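Local structure of chemotaxis response regulator protein-glutamate methylesterase (Thermotoga maritima, 3SFT) at residues I131-T140 with C161-V170; G151-T160 with Y175-I185. The protein probably removes methyl groups from specific methylglutamates of chemoreceptors and deamidates specific glutamines, this chain being the C-terminal catalytic domain of CheB. All blocks are in the same frame, centred on the assembly; numbering follows the deposited sequence.

Contact 1 sits at the C-terminal end of strand 127-131, where the loop bearing D138 meets the start of helix 166-172; contact 2 pairs the last two strands of the same parallel sheet, 152-156 and 178-180. Their centres lie 11 Å apart, and their segments alternate along the chain. E156 couples them: its OE1 lies 2.8 Å from the backbone N of T133, a probable hydrogen bond, while I131 N and I154 O, also 2.8 Å apart, continue the sheet. Contact 1 holds the predicted active-site residue D138, whose side chain is about 3 Å from that of H42; contact 2 is farther off, E156 being about 9 Å from S15, nearest atoms of the side chains.

Contact 1. Residues I131-T140 with C161-V170; sequences ILTGMGKDGT and CVVFGMPKSV
T133 OG1 is gripped by two successive backbone amides. V163 N donates to it at 3.1 Å in an almost straight bond (177° at the hydrogen), and V162 N reaches the same oxygen at 3.0 Å along a more bent path. The hydroxyl also bonds to T16 O. This loop, which follows strand 127-131 in the CheB methylesterase domain, carries the predicted active-site residue D138. With OG1 anti to its backbone N (chi1 173°), the T133 hydroxyl reaches both amides, while CB packs on C161. A valine in place of T133 would probably leave the V162 and V163 amides without their shared acceptor and T16 O without this hydroxyl partner.

Next along the chain, G134 N donates to V163 O at 2.8 Å, in the carbonyl plane, and G134 O receives M166 N from 36° above its own carbonyl plane. A CB on G134 would clash with M166 SD, consistent with the close approach of the two backbones here. M166 begins helix 166-172 and sends its side chain into the loop: CG rests against M135 O, and CE, folded back by a nearly eclipsed last torsion, comes to 3.2 Å from L132 O. This methionine also touches S15, a predicted active-site residue. D138 turns its OD2 out of this contact to H42 NE2 and V112 N.

Farther along the helix, I131 CG1 meets V170 CG2, and the K137 chain lies alongside the S169 hydroxyl. Where helix 140-148 starts, a water donates to both D138 O and M166 O and accepts from T140 OG1. That arrangement leaves T140 OG1 to act as acceptor toward S169, whose OG donates to it at 2.6 Å.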
ATOM      1  N   ILE A 131       5.022   4.568  -1.122  1.00 15.13           N
ATOM      2  CA  ILE A 131       5.944   4.129  -0.086  1.00 16.57           C
ATOM      3  C   ILE A 131       6.105   5.232   0.942  1.00 15.62           C
ATOM      4  O   ILE A 131       6.672   6.290   0.666  1.00 15.63           O
ATOM      5  CB  ILE A 131       7.306   3.728  -0.688  1.00 16.39           C
ATOM      6  CG1 ILE A 131       7.091   2.685  -1.788  1.00 16.61           C
ATOM      7  CG2 ILE A 131       8.235   3.192   0.392  1.00 16.08           C
ATOM      8  CD1 ILE A 131       6.337   1.450  -1.330  1.00 19.51           C
ATOM      9  N   LEU A 132       5.591   4.965   2.133  1.00 16.01           N
ATOM     10  CA  LEU A 132       5.620   5.916   3.233  1.00 14.45           C
ATOM     11  C   LEU A 132       6.777   5.714   4.199  1.00 14.33           C
ATOM     12  O   LEU A 132       7.584   4.792   4.053  1.00 12.87           O
ATOM     13  CB  LEU A 132       4.302   5.829   4.013  1.00 11.71           C
ATOM     14  CG  LEU A 132       3.020   5.961   3.188  1.00 11.80           C
ATOM     15  CD1 LEU A 132       1.803   5.900   4.114  1.00 10.73           C
ATOM     16  CD2 LEU A 132       3.041   7.273   2.414  1.00  8.70           C
ATOM     17  N   THR A 133       6.806   6.600   5.193  1.00 13.30           N
ATOM     18  CA  THR A 133       7.768   6.638   6.287  1.00 12.99           C
ATOM     19  C   THR A 133       8.053   5.247   6.836  1.00 15.17           C
ATOM     20  O   THR A 133       7.157   4.400   6.886  1.00 14.67           O
ATOM     21  CB  THR A 133       7.193   7.510   7.440  1.00 14.81           C
ATOM     22  OG1 THR A 133       8.045   7.442   8.588  1.00 16.76           O
ATOM     23  CG2 THR A 133       5.791   7.035   7.822  1.00 13.97           C
ATOM     24  N   GLY A 134       9.299   5.022   7.253  1.00 15.24           N
ATOM     25  CA  GLY A 134       9.679   3.733   7.803  1.00 15.46           C
ATOM     26  C   GLY A 134      11.147   3.390   7.642  1.00 17.89           C
ATOM     27  O   GLY A 134      11.849   3.973   6.814  1.00 18.18           O
ATOM     28  N   MET A 135      11.616   2.447   8.454  1.00 19.69           N
ATOM     29  CA  MET A 135      13.000   1.995   8.395  1.00 21.94           C
ATOM     30  C   MET A 135      13.139   0.891   7.363  1.00 21.12           C
ATOM     31  O   MET A 135      12.176   0.191   7.058  1.00 21.97           O
ATOM     32  CB  MET A 135      13.455   1.423   9.738  1.00 23.68           C
ATOM     33  CG  MET A 135      13.864   2.429  10.777  1.00 30.36           C
ATOM     34  SD  MET A 135      14.538   1.659  12.278  1.00 33.88           S
ATOM     35  CE  MET A 135      15.102   3.116  13.001  1.00 32.30           C
ATOM     36  N   GLY A 136      14.348   0.730   6.841  1.00 21.54           N
ATOM     37  CA  GLY A 136      14.599  -0.324   5.877  1.00 21.76           C
ATOM     38  C   GLY A 136      14.357   0.013   4.421  1.00 21.82           C
ATOM     39  O   GLY A 136      14.155   1.171   4.048  1.00 22.51           O
ATOM     40  N   LYS A 137      14.322  -1.037   3.608  1.00 21.75           N
ATOM     41  CA  LYS A 137      14.152  -0.909   2.172  1.00 22.60           C
ATOM     42  C   LYS A 137      12.923  -1.600   1.585  1.00 20.60           C
ATOM     43  O   LYS A 137      12.808  -1.723   0.368  1.00 20.84           O
ATOM     44  CB  LYS A 137      15.429  -1.400   1.478  1.00 25.61           C
ATOM     45  CG  LYS A 137      16.663  -0.578   1.863  1.00 31.85           C
ATOM     46  CD  LYS A 137      17.977  -1.181   1.368  1.00 37.94           C
ATOM     47  CE  LYS A 137      18.066  -1.244  -0.154  1.00 41.36           C
ATOM     48  NZ  LYS A 137      17.746  -2.609  -0.679  1.00 45.94           N
ATOM     49  N   ASP A 138      12.003  -2.045   2.434  1.00 18.89           N
ATOM     50  CA  ASP A 138      10.789  -2.694   1.939  1.00 18.88           C
ATOM     51  C   ASP A 138      10.053  -1.666   1.081  1.00 17.80           C
ATOM     52  O   ASP A 138       9.904  -0.511   1.476  1.00 16.70           O
ATOM     53  CB  ASP A 138       9.908  -3.167   3.104  1.00 17.78           C
ATOM     54  CG  ASP A 138       8.725  -4.031   2.651  1.00 19.20           C
ATOM     55  OD1 ASP A 138       8.796  -4.705   1.601  1.00 17.09           O
ATOM     56  OD2 ASP A 138       7.711  -4.046   3.371  1.00 20.43           O
ATOM     57  N   GLY A 139       9.658  -2.074  -0.120  1.00 18.18           N
ATOM     58  CA  GLY A 139       8.974  -1.168  -1.025  1.00 18.55           C
ATOM     59  C   GLY A 139       9.837  -0.812  -2.225  1.00 20.17           C
ATOM     60  O   GLY A 139       9.321  -0.413  -3.275  1.00 21.75           O
ATOM     61  N   THR A 140      11.152  -0.965  -2.078  1.00 18.52           N
ATOM     62  CA  THR A 140      12.089  -0.656  -3.155  1.00 18.86           C
ATOM     63  C   THR A 140      11.997  -1.656  -4.308  1.00 19.13           C
ATOM     64  O   THR A 140      11.786  -1.262  -5.462  1.00 17.88           O
ATOM     65  CB  THR A 140      13.531  -0.575  -2.629  1.00 18.91           C
ATOM     66  OG1 THR A 140      13.637   0.531  -1.724  1.00 16.93           O
ATOM     67  CG2 THR A 140      14.508  -0.378  -3.767  1.00 17.94           C
ATOM     68  N   CYS A 161       7.747  12.405   7.289  1.00 16.90           N
ATOM     69  CA  CYS A 161       8.217  11.103   7.757  1.00 16.66           C
ATOM     70  C   CYS A 161       8.792  11.133   9.162  1.00 17.54           C
ATOM     71  O   CYS A 161       9.424  12.108   9.572  1.00 20.13           O
ATOM     72  CB  CYS A 161       9.321  10.552   6.842  1.00 15.73           C
ATOM     73  SG  CYS A 161       8.841  10.054   5.185  1.00 16.64           S
ATOM     74  N   VAL A 162       8.585  10.045   9.894  1.00 17.81           N
ATOM     75  CA  VAL A 162       9.171   9.910  11.214  1.00 17.55           C
ATOM     76  C   VAL A 162      10.575   9.366  10.911  1.00 16.73           C
ATOM     77  O   VAL A 162      11.571   9.844  11.456  1.00 14.88           O
ATOM     78  CB  VAL A 162       8.370   8.943  12.106  1.00 16.33           C
ATOM     79  CG1 VAL A 162       9.097   8.723  13.423  1.00 16.44           C
ATOM     80  CG2 VAL A 162       6.989   9.530  12.379  1.00 16.21           C
ATOM     81  N   VAL A 163      10.634   8.425   9.966  1.00 16.99           N
ATOM     82  CA  VAL A 163      11.888   7.822   9.514  1.00 17.72           C
ATOM     83  C   VAL A 163      11.908   7.838   7.980  1.00 18.98           C
ATOM     84  O   VAL A 163      11.091   7.193   7.325  1.00 19.63           O
ATOM     85  CB  VAL A 163      12.067   6.365  10.018  1.00 16.61           C
ATOM     86  CG1 VAL A 163      13.326   5.768   9.426  1.00 16.08           C
ATOM     87  CG2 VAL A 163      12.178   6.334  11.539  1.00 17.56           C
ATOM     88  N   PHE A 164      12.845   8.590   7.419  1.00 19.93           N
ATOM     89  CA  PHE A 164      12.977   8.718   5.973  1.00 21.63           C
ATOM     90  C   PHE A 164      13.902   7.632   5.441  1.00 22.69           C
ATOM     91  O   PHE A 164      14.975   7.927   4.925  1.00 27.03           O
ATOM     92  CB  PHE A 164      13.543  10.104   5.643  1.00 22.09           C
ATOM     93  CG  PHE A 164      13.486  10.467   4.182  1.00 23.29           C
ATOM     94  CD1 PHE A 164      12.297  10.361   3.467  1.00 20.41           C
ATOM     95  CD2 PHE A 164      14.613  10.972   3.537  1.00 23.61           C
ATOM     96  CE1 PHE A 164      12.232  10.757   2.139  1.00 19.86           C
ATOM     97  CE2 PHE A 164      14.554  11.372   2.205  1.00 22.58           C
ATOM     98  CZ  PHE A 164      13.359  11.264   1.507  1.00 21.89           C
ATOM     99  N   GLY A 165      13.511   6.376   5.617  1.00 22.26           N
ATOM    100  CA  GLY A 165      14.327   5.277   5.137  1.00 19.18           C
ATOM    101  C   GLY A 165      13.706   4.620   3.923  1.00 17.44           C
ATOM    102  O   GLY A 165      14.297   4.624   2.843  1.00 17.78           O
ATOM    103  N   MET A 166      12.506   4.072   4.092  1.00 16.49           N
ATOM    104  CA  MET A 166      11.807   3.406   2.998  1.00 15.77           C
ATOM    105  C   MET A 166      11.605   4.296   1.774  1.00 16.59           C
ATOM    106  O   MET A 166      11.909   3.880   0.655  1.00 18.06           O
ATOM    107  CB  MET A 166      10.492   2.779   3.486  1.00 15.33           C
ATOM    108  CG  MET A 166      10.733   1.568   4.400  1.00 20.55           C
ATOM    109  SD  MET A 166       9.290   0.775   5.156  1.00 20.96           S
ATOM    110  CE  MET A 166       7.934   1.622   4.327  1.00 24.88           C
ATOM    111  N   PRO A 167      11.109   5.538   1.965  1.00 17.25           N
ATOM    112  CA  PRO A 167      10.912   6.421   0.809  1.00 17.55           C
ATOM    113  C   PRO A 167      12.249   6.789   0.159  1.00 19.44           C
ATOM    114  O   PRO A 167      12.372   6.815  -1.072  1.00 18.69           O
ATOM    115  CB  PRO A 167      10.256   7.656   1.429  1.00 17.58           C
ATOM    116  CG  PRO A 167       9.546   7.109   2.635  1.00 17.38           C
ATOM    117  CD  PRO A 167      10.572   6.159   3.191  1.00 15.30           C
ATOM    118  N   LYS A 168      13.250   7.073   0.991  1.00 19.71           N
ATOM    119  CA  LYS A 168      14.569   7.436   0.488  1.00 21.70           C
ATOM    120  C   LYS A 168      15.170   6.340  -0.382  1.00 20.03           C
ATOM    121  O   LYS A 168      15.757   6.626  -1.425  1.00 20.57           O
ATOM    122  CB  LYS A 168      15.530   7.769   1.635  1.00 22.98           C
ATOM    123  CG  LYS A 168      16.881   8.252   1.144  1.00 28.04           C
ATOM    124  CD  LYS A 168      17.697   8.947   2.225  1.00 32.41           C
ATOM    125  CE  LYS A 168      18.627   7.995   2.948  1.00 36.05           C
ATOM    126  NZ  LYS A 168      19.603   8.757   3.788  1.00 41.43           N
ATOM    127  N   SER A 169      15.034   5.092   0.056  1.00 18.66           N
ATOM    128  CA  SER A 169      15.569   3.961  -0.695  1.00 19.26           C
ATOM    129  C   SER A 169      14.909   3.873  -2.072  1.00 19.40           C
ATOM    130  O   SER A 169      15.571   3.569  -3.064  1.00 18.71           O
ATOM    131  CB  SER A 169      15.365   2.662   0.080  1.00 18.60           C
ATOM    132  OG  SER A 169      15.781   1.553  -0.689  1.00 20.98           O
ATOM    133  N   VAL A 170      13.605   4.145  -2.121  1.00 18.43           N
ATOM    134  CA  VAL A 170      12.856   4.134  -3.378  1.00 18.46           C
ATOM    135  C   VAL A 170      13.362   5.262  -4.282  1.00 18.26           C
ATOM    136  O   VAL A 170      13.621   5.047  -5.467  1.00 19.53           O
ATOM    137  CB  VAL A 170      11.325   4.322  -3.132  1.00 17.94           C
ATOM    138  CG1 VAL A 170      10.601   4.655  -4.430  1.00 17.39           C
ATOM    139  CG2 VAL A 170      10.737   3.069  -2.518  1.00 15.95           C
TER
HETATM  140  O   HOH W   1      12.170   1.170   0.442  1.00 14.11           O

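Contact 2. Residues G151-T160 with Y175-I185; sequences GTVIAEDKET and YADYVLPAYKI
A beta-alpha-beta unit joins strand 152-156 through helix 166-172 to strand 178-180, the edge strand of the parallel sheet in this modified doubly wound domain. The two strand axes approach to 4.7 Å at 29°, and the ladder is parallel: A155, paired with V179, bonds to the residues on either side of it, its N to Y178 O at 2.8 Å and its O from L180 N at 3.0 Å. At the start of the ladder V153 O accepts two amides, Y178 N in its carbonyl plane and D177 N tilted 29° from it. D177 extends the pairing with its side chain, OD2 receiving V153 N at 2.8 Å on the anti lone pair; K147 forms a salt bridge with this same oxygen.

The two faces differ. On one, I154 CG1 lies 3.9 Å from Y178 CD2, and its CG2 meets I185 CD1, the two side chains running antiparallel alongside one another, with helix 185-192 covering this side. On the other, A155 CB touches A176 CB, and both touch I171 of helix 166-172.

Just past strand 152-156, D157 N donates to L180 O from well above the carbonyl plane. T160 OG1, placed between its backbone N and carbonyl carbon (chi1 54°), accepts A182 N at 2.8 Å in a nearly straight bond and donates to E156 OE2, which also bonds to S21 OG. P181 CG lies over one face of the Y183 ring, whose hydroxyl donates to E159 OE2 at 2.7 Å, meeting that oxygen on its syn side.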
ATOM      1  N   GLY A 151       3.731   1.146 -14.205  1.00 16.80           N
ATOM      2  CA  GLY A 151       2.927   1.741 -13.152  1.00 16.02           C
ATOM      3  C   GLY A 151       3.501   3.063 -12.663  1.00 17.01           C
ATOM      4  O   GLY A 151       4.501   3.555 -13.198  1.00 15.44           O
ATOM      5  N   THR A 152       2.896   3.608 -11.613  1.00 16.28           N
ATOM      6  CA  THR A 152       3.301   4.887 -11.042  1.00 16.77           C
ATOM      7  C   THR A 152       3.706   4.732  -9.573  1.00 15.86           C
ATOM      8  O   THR A 152       3.061   4.009  -8.813  1.00 15.44           O
ATOM      9  CB  THR A 152       2.141   5.909 -11.163  1.00 18.61           C
ATOM     10  OG1 THR A 152       1.856   6.145 -12.551  1.00 21.01           O
ATOM     11  CG2 THR A 152       2.500   7.228 -10.488  1.00 19.36           C
ATOM     12  N   VAL A 153       4.746   5.451  -9.168  1.00 15.68           N
ATOM     13  CA  VAL A 153       5.242   5.366  -7.798  1.00 16.99           C
ATOM     14  C   VAL A 153       5.316   6.708  -7.069  1.00 16.71           C
ATOM     15  O   VAL A 153       5.796   7.706  -7.609  1.00 18.18           O
ATOM     16  CB  VAL A 153       6.634   4.696  -7.764  1.00 15.95           C
ATOM     17  CG1 VAL A 153       7.201   4.699  -6.352  1.00 15.76           C
ATOM     18  CG2 VAL A 153       6.546   3.281  -8.311  1.00 15.44           C
ATOM     19  N   ILE A 154       4.830   6.714  -5.833  1.00 16.74           N
ATOM     20  CA  ILE A 154       4.850   7.900  -4.994  1.00 15.92           C
ATOM     21  C   ILE A 154       5.629   7.598  -3.716  1.00 16.85           C
ATOM     22  O   ILE A 154       5.374   6.600  -3.044  1.00 18.00           O
ATOM     23  CB  ILE A 154       3.424   8.346  -4.607  1.00 13.76           C
ATOM     24  CG1 ILE A 154       2.631   8.740  -5.853  1.00 13.05           C
ATOM     25  CG2 ILE A 154       3.486   9.518  -3.647  1.00 14.14           C
ATOM     26  CD1 ILE A 154       1.141   8.945  -5.592  1.00 13.24           C
ATOM     27  N   ALA A 155       6.608   8.440  -3.410  1.00 16.96           N
ATOM     28  CA  ALA A 155       7.408   8.281  -2.200  1.00 16.85           C
ATOM     29  C   ALA A 155       7.094   9.442  -1.270  1.00 16.60           C
ATOM     30  O   ALA A 155       6.926  10.574  -1.725  1.00 15.88           O
ATOM     31  CB  ALA A 155       8.884   8.268  -2.536  1.00 16.08           C
ATOM     32  N   GLU A 156       6.984   9.155   0.022  1.00 16.29           N
ATOM     33  CA  GLU A 156       6.689  10.192   0.997  1.00 16.89           C
ATOM     34  C   GLU A 156       7.906  11.085   1.232  1.00 17.52           C
ATOM     35  O   GLU A 156       9.027  10.601   1.423  1.00 15.72           O
ATOM     36  CB  GLU A 156       6.206   9.590   2.321  1.00 16.58           C
ATOM     37  CG  GLU A 156       5.779  10.653   3.355  1.00 17.41           C
ATOM     38  CD  GLU A 156       5.225  10.067   4.652  1.00 18.43           C
ATOM     39  OE1 GLU A 156       5.213   8.834   4.810  1.00 17.45           O
ATOM     40  OE2 GLU A 156       4.800  10.849   5.529  1.00 19.97           O
ATOM     41  N   ASP A 157       7.677  12.393   1.166  1.00 17.55           N
ATOM     42  CA  ASP A 157       8.713  13.395   1.377  1.00 20.17           C
ATOM     43  C   ASP A 157       9.180  13.358   2.835  1.00 20.54           C
ATOM     44  O   ASP A 157       8.390  13.089   3.746  1.00 19.08           O
ATOM     45  CB  ASP A 157       8.154  14.785   1.031  1.00 23.74           C
ATOM     46  CG  ASP A 157       9.206  15.877   1.084  1.00 24.69           C
ATOM     47  OD1 ASP A 157       9.714  16.271   0.014  1.00 28.13           O
ATOM     48  OD2 ASP A 157       9.523  16.348   2.192  1.00 26.85           O
ATOM     49  N   LYS A 158      10.459  13.647   3.044  1.00 21.75           N
ATOM     50  CA  LYS A 158      11.071  13.653   4.375  1.00 24.65           C
ATOM     51  C   LYS A 158      10.325  14.524   5.390  1.00 24.22           C
ATOM     52  O   LYS A 158      10.345  14.249   6.590  1.00 25.11           O
ATOM     53  CB  LYS A 158      12.530  14.124   4.275  1.00 28.42           C
ATOM     54  CG  LYS A 158      13.320  13.972   5.567  1.00 35.20           C
ATOM     55  CD  LYS A 158      14.741  14.503   5.431  1.00 38.03           C
ATOM     56  CE  LYS A 158      15.534  14.295   6.716  1.00 39.68           C
ATOM     57  NZ  LYS A 158      15.771  12.853   7.009  1.00 42.85           N
ATOM     58  N   GLU A 159       9.667  15.571   4.905  1.00 23.42           N
ATOM     59  CA  GLU A 159       8.922  16.490   5.765  1.00 22.36           C
ATOM     60  C   GLU A 159       7.970  15.810   6.749  1.00 21.67           C
ATOM     61  O   GLU A 159       8.009  16.078   7.954  1.00 21.64           O
ATOM     62  CB  GLU A 159       8.126  17.479   4.906  1.00 23.48           C
ATOM     63  CG  GLU A 159       7.287  18.475   5.704  1.00 26.46           C
ATOM     64  CD  GLU A 159       6.375  19.322   4.829  1.00 29.62           C
ATOM     65  OE1 GLU A 159       6.717  19.584   3.656  1.00 30.62           O
ATOM     66  OE2 GLU A 159       5.306  19.731   5.326  1.00 31.86           O
ATOM     67  N   THR A 160       7.127  14.919   6.236  1.00 19.38           N
ATOM     68  CA  THR A 160       6.145  14.239   7.067  1.00 18.30           C
ATOM     69  C   THR A 160       6.539  12.863   7.609  1.00 17.93           C
ATOM     70  O   THR A 160       5.763  12.240   8.328  1.00 16.99           O
ATOM     71  CB  THR A 160       4.792  14.150   6.335  1.00 17.70           C
ATOM     72  OG1 THR A 160       4.976  13.545   5.051  1.00 15.41           O
ATOM     73  CG2 THR A 160       4.204  15.546   6.144  1.00 18.68           C
ATOM     74  N   TYR A 175      13.135   5.282  -8.700  1.00 20.57           N
ATOM     75  CA  TYR A 175      11.798   4.725  -8.923  1.00 21.11           C
ATOM     76  C   TYR A 175      10.625   5.638  -8.593  1.00 21.15           C
ATOM     77  O   TYR A 175       9.485   5.327  -8.949  1.00 20.81           O
ATOM     78  CB  TYR A 175      11.626   3.409  -8.158  1.00 20.38           C
ATOM     79  CG  TYR A 175      12.589   2.316  -8.564  1.00 20.33           C
ATOM     80  CD1 TYR A 175      13.059   2.219  -9.879  1.00 19.61           C
ATOM     81  CD2 TYR A 175      13.031   1.377  -7.635  1.00 19.39           C
ATOM     82  CE1 TYR A 175      13.944   1.216 -10.253  1.00 18.63           C
ATOM     83  CE2 TYR A 175      13.917   0.370  -7.999  1.00 21.27           C
ATOM     84  CZ  TYR A 175      14.369   0.296  -9.310  1.00 21.16           C
ATOM     85  OH  TYR A 175      15.233  -0.705  -9.673  1.00 23.06           O
ATOM     86  N   ALA A 176      10.893   6.754  -7.918  1.00 19.25           N
ATOM     87  CA  ALA A 176       9.824   7.672  -7.545  1.00 19.88           C
ATOM     88  C   ALA A 176       9.428   8.658  -8.641  1.00 19.42           C
ATOM     89  O   ALA A 176      10.269   9.354  -9.200  1.00 19.98           O
ATOM     90  CB  ALA A 176      10.193   8.430  -6.263  1.00 17.18           C
ATOM     91  N   ASP A 177       8.140   8.687  -8.964  1.00 18.97           N
ATOM     92  CA  ASP A 177       7.625   9.617  -9.961  1.00 21.07           C
ATOM     93  C   ASP A 177       7.230  10.894  -9.230  1.00 20.35           C
ATOM     94  O   ASP A 177       7.248  11.976  -9.804  1.00 21.56           O
ATOM     95  CB  ASP A 177       6.402   9.038 -10.681  1.00 20.12           C
ATOM     96  CG  ASP A 177       6.730   7.800 -11.484  1.00 20.27           C
ATOM     97  OD1 ASP A 177       7.577   7.882 -12.395  1.00 22.14           O
ATOM     98  OD2 ASP A 177       6.140   6.740 -11.200  1.00 20.71           O
ATOM     99  N   TYR A 178       6.875  10.743  -7.955  1.00 20.41           N
ATOM    100  CA  TYR A 178       6.477  11.860  -7.104  1.00 21.06           C
ATOM    101  C   TYR A 178       7.044  11.691  -5.697  1.00 22.09           C
ATOM    102  O   TYR A 178       7.120  10.578  -5.170  1.00 22.25           O
ATOM    103  CB  TYR A 178       4.947  11.943  -6.993  1.00 21.61           C
ATOM    104  CG  TYR A 178       4.226  12.088  -8.309  1.00 25.06           C
ATOM    105  CD1 TYR A 178       4.116  13.332  -8.937  1.00 25.50           C
ATOM    106  CD2 TYR A 178       3.661  10.980  -8.938  1.00 25.66           C
ATOM    107  CE1 TYR A 178       3.461  13.466 -10.160  1.00 25.98           C
ATOM    108  CE2 TYR A 178       3.006  11.104 -10.160  1.00 27.33           C
ATOM    109  CZ  TYR A 178       2.911  12.346 -10.764  1.00 27.30           C
ATOM    110  OH  TYR A 178       2.280  12.458 -11.982  1.00 29.61           O
ATOM    111  N   VAL A 179       7.477  12.802  -5.114  1.00 22.48           N
ATOM    112  CA  VAL A 179       7.995  12.821  -3.750  1.00 21.67           C
ATOM    113  C   VAL A 179       7.095  13.862  -3.103  1.00 21.12           C
ATOM    114  O   VAL A 179       7.207  15.052  -3.392  1.00 22.24           O
ATOM    115  CB  VAL A 179       9.472  13.268  -3.703  1.00 21.08           C
ATOM    116  CG1 VAL A 179       9.967  13.275  -2.260  1.00 18.60           C
ATOM    117  CG2 VAL A 179      10.328  12.320  -4.545  1.00 18.99           C
ATOM    118  N   LEU A 180       6.171  13.408  -2.264  1.00 21.32           N
ATOM    119  CA  LEU A 180       5.205  14.312  -1.649  1.00 21.34           C
ATOM    120  C   LEU A 180       4.982  14.133  -0.159  1.00 20.77           C
ATOM    121  O   LEU A 180       5.021  13.017   0.357  1.00 20.69           O
ATOM    122  CB  LEU A 180       3.845  14.125  -2.333  1.00 21.54           C
ATOM    123  CG  LEU A 180       3.721  14.292  -3.848  1.00 21.31           C
ATOM    124  CD1 LEU A 180       2.463  13.596  -4.320  1.00 22.73           C
ATOM    125  CD2 LEU A 180       3.697  15.764  -4.218  1.00 21.82           C
ATOM    126  N   PRO A 181       4.760  15.245   0.562  1.00 20.17           N
ATOM    127  CA  PRO A 181       4.516  15.117   2.000  1.00 18.71           C
ATOM    128  C   PRO A 181       3.170  14.393   2.093  1.00 18.58           C
ATOM    129  O   PRO A 181       2.350  14.493   1.180  1.00 19.52           O
ATOM    130  CB  PRO A 181       4.447  16.571   2.467  1.00 16.53           C
ATOM    131  CG  PRO A 181       4.008  17.320   1.246  1.00 19.22           C
ATOM    132  CD  PRO A 181       4.815  16.659   0.158  1.00 18.71           C
ATOM    133  N   ALA A 182       2.970  13.624   3.155  1.00 19.61           N
ATOM    134  CA  ALA A 182       1.749  12.837   3.327  1.00 19.57           C
ATOM    135  C   ALA A 182       0.438  13.536   2.988  1.00 19.67           C
ATOM    136  O   ALA A 182      -0.401  12.964   2.293  1.00 21.27           O
ATOM    137  CB  ALA A 182       1.690  12.256   4.732  1.00 18.55           C
ATOM    138  N   TYR A 183       0.270  14.770   3.457  1.00 20.44           N
ATOM    139  CA  TYR A 183      -0.956  15.529   3.208  1.00 20.15           C
ATOM    140  C   TYR A 183      -1.251  15.851   1.737  1.00 20.80           C
ATOM    141  O   TYR A 183      -2.404  16.109   1.379  1.00 21.21           O
ATOM    142  CB  TYR A 183      -0.998  16.802   4.070  1.00 20.55           C
ATOM    143  CG  TYR A 183       0.186  17.739   3.909  1.00 18.47           C
ATOM    144  CD1 TYR A 183       0.214  18.696   2.890  1.00 17.62           C
ATOM    145  CD2 TYR A 183       1.269  17.680   4.785  1.00 17.60           C
ATOM    146  CE1 TYR A 183       1.288  19.569   2.749  1.00 16.56           C
ATOM    147  CE2 TYR A 183       2.347  18.546   4.654  1.00 16.61           C
ATOM    148  CZ  TYR A 183       2.349  19.489   3.632  1.00 17.13           C
ATOM    149  OH  TYR A 183       3.412  20.351   3.493  1.00 18.84           O
ATOM    150  N   LYS A 184      -0.224  15.860   0.888  1.00 20.05           N
ATOM    151  CA  LYS A 184      -0.438  16.129  -0.535  1.00 20.46           C
ATOM    152  C   LYS A 184      -0.668  14.849  -1.340  1.00 20.68           C
ATOM    153  O   LYS A 184      -1.039  14.903  -2.513  1.00 20.68           O
ATOM    154  CB  LYS A 184       0.726  16.921  -1.136  1.00 21.52           C
ATOM    155  CG  LYS A 184       0.633  18.428  -0.910  1.00 23.57           C
ATOM    156  CD  LYS A 184       1.719  19.170  -1.672  1.00 25.11           C
ATOM    157  CE  LYS A 184       1.588  20.686  -1.529  1.00 26.40           C
ATOM    158  NZ  LYS A 184       0.345  21.216  -2.166  1.00 25.09           N
ATOM    159  N   ILE A 185      -0.432  13.705  -0.706  1.00 19.34           N
ATOM    160  CA  ILE A 185      -0.607  12.406  -1.351  1.00 18.38           C
ATOM    161  C   ILE A 185      -2.064  12.105  -1.744  1.00 18.09           C
ATOM    162  O   ILE A 185      -2.310  11.637  -2.851  1.00 18.98           O
ATOM    163  CB  ILE A 185       0.008  11.262  -0.488  1.00 15.21           C
ATOM    164  CG1 ILE A 185       1.526  11.455  -0.389  1.00 14.38           C
ATOM    165  CG2 ILE A 185      -0.319   9.889  -1.079  1.00 13.62           C
ATOM    166  CD1 ILE A 185       2.277  10.288   0.247  1.00 12.28           C
TER